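Local coordinates for putative sensory box/GGDEF family protein (Vibrio parahaemolyticus, PDB 3LID), which probably senses extracellular signals through this double-domain PDC (Cache-type) sensor and, as a whole protein, probably makes cyclic di-GMP from GTP, at residues E38-S41 / D42-H46. Numbering follows the deposited sequence.
Sequences ETIS and DLLGH
Ile-40 and Leu-44 form the tight side of the last two turns of the long helix 9-45. Their side chains slant across each other, with CG2 of Ile-40 3.9 Å from CD1 of Leu-44. With chi1 -76°, CG1 of Ile-40 lies beside the backbone N and CG2 is anti to that N, beside the carbonyl carbon, facing Leu-44. CG of Leu-44 also lies 3.4 Å from O of Ile-40, the oxygen that accepts N of Leu-44 at 2.8 Å. Leu-44 is buried, Ile-40 only partly so; branched aliphatic chains suit this inner face. Small Ser-41 is buried beside Leu-44, and its OG turns back to the carbonyl of Ile-37.

The solvent side is looser. Thr-39 and Leu-43 run side by side, CG2 of Thr-39 4.2 Å from CD1 of Leu-43. O of Thr-39 is gripped twice, by N of Leu-43 at 3.0 Å and by a water that also donates to OD2 of Asp-42 at 2.7 Å; a carboxylate suits this hydrated edge. At the C-terminal end, Gly-45 N still bonds Ser-41 O, and His-46 then leaves helical angles. Its ring swings back so that ND1 donates to O of Asp-42 at 3.2 Å, near the ring plane, adding to the weak backbone bonds this oxygen receives from Gly-45 N and His-46 N.

These turns thus end the long helix of the PDC sensor domain against the seven-stranded sheet: Ser-41 meets Leu-170 and Ile-154 on adjacent strands, while Leu-44 wedges between strand 163-173 and Met-68 and Trp-69 of helix 59-76.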
# COMPACT_ATOMS: atom_id res chain seq x y z
N GLU A 38 9.10 1.44 8.32
CA GLU A 38 10.39 2.16 8.52
C GLU A 38 11.36 1.41 9.39
O GLU A 38 12.54 1.32 9.06
CB GLU A 38 10.17 3.56 9.04
CG GLU A 38 9.38 4.43 8.01
CD GLU A 38 8.93 5.77 8.58
OE1 GLU A 38 8.77 5.90 9.83
OE2 GLU A 38 8.64 6.69 7.76
N THR A 39 10.87 0.83 10.48
CA THR A 39 11.75 0.11 11.37
C THR A 39 12.32 -1.15 10.76
O THR A 39 13.58 -1.45 10.89
CB THR A 39 11.02 -0.19 12.70
OG1 THR A 39 10.53 1.07 13.22
CG2 THR A 39 11.99 -0.91 13.67
N ILE A 40 11.44 -1.94 10.13
CA ILE A 40 11.84 -3.23 9.60
C ILE A 40 12.76 -2.94 8.40
O ILE A 40 13.74 -3.71 8.18
CB ILE A 40 10.60 -4.03 9.18
CG1 ILE A 40 9.87 -4.59 10.37
CG2 ILE A 40 10.95 -5.22 8.29
CD1 ILE A 40 10.69 -5.72 11.14
N SER A 41 12.46 -1.90 7.61
CA SER A 41 13.34 -1.68 6.38
C SER A 41 14.77 -1.36 6.86
O SER A 41 15.78 -1.85 6.25
CB SER A 41 12.83 -0.49 5.58
OG SER A 41 11.54 -0.86 5.11
N ASP A 42 14.86 -0.53 7.89
CA ASP A 42 16.18 -0.20 8.46
C ASP A 42 16.89 -1.46 8.99
O ASP A 42 18.11 -1.65 8.76
CB ASP A 42 16.01 0.83 9.55
CG ASP A 42 17.33 1.11 10.32
OD1 ASP A 42 18.21 1.73 9.73
OD2 ASP A 42 17.47 0.67 11.48
N LEU A 43 16.17 -2.35 9.69
CA LEU A 43 16.79 -3.58 10.23
C LEU A 43 17.21 -4.46 9.06
O LEU A 43 18.32 -5.02 9.09
CB LEU A 43 15.81 -4.36 11.10
CG LEU A 43 15.68 -3.71 12.51
CD1 LEU A 43 14.44 -4.23 13.19
CD2 LEU A 43 16.91 -4.08 13.36
N LEU A 44 16.37 -4.57 8.00
CA LEU A 44 16.84 -5.48 6.94
C LEU A 44 18.08 -4.91 6.19
O LEU A 44 18.94 -5.66 5.73
CB LEU A 44 15.73 -5.64 5.90
CG LEU A 44 14.54 -6.49 6.46
CD1 LEU A 44 13.34 -6.36 5.49
CD2 LEU A 44 14.94 -7.93 6.60
N GLY A 45 18.15 -3.61 6.11
CA GLY A 45 19.21 -3.00 5.34
C GLY A 45 20.51 -3.07 6.13
O GLY A 45 21.58 -2.99 5.53
N HIS A 46 20.44 -3.23 7.43
CA HIS A 46 21.64 -3.30 8.29
C HIS A 46 21.85 -4.69 8.89
O HIS A 46 22.48 -4.83 9.97
CB HIS A 46 21.59 -2.18 9.35
CG HIS A 46 21.79 -0.81 8.79
ND1 HIS A 46 20.75 0.04 8.44
CD2 HIS A 46 22.94 -0.17 8.44
CE1 HIS A 46 21.26 1.15 7.93
NE2 HIS A 46 22.57 1.06 7.94
O HOH W 1 15.23 -0.13 12.75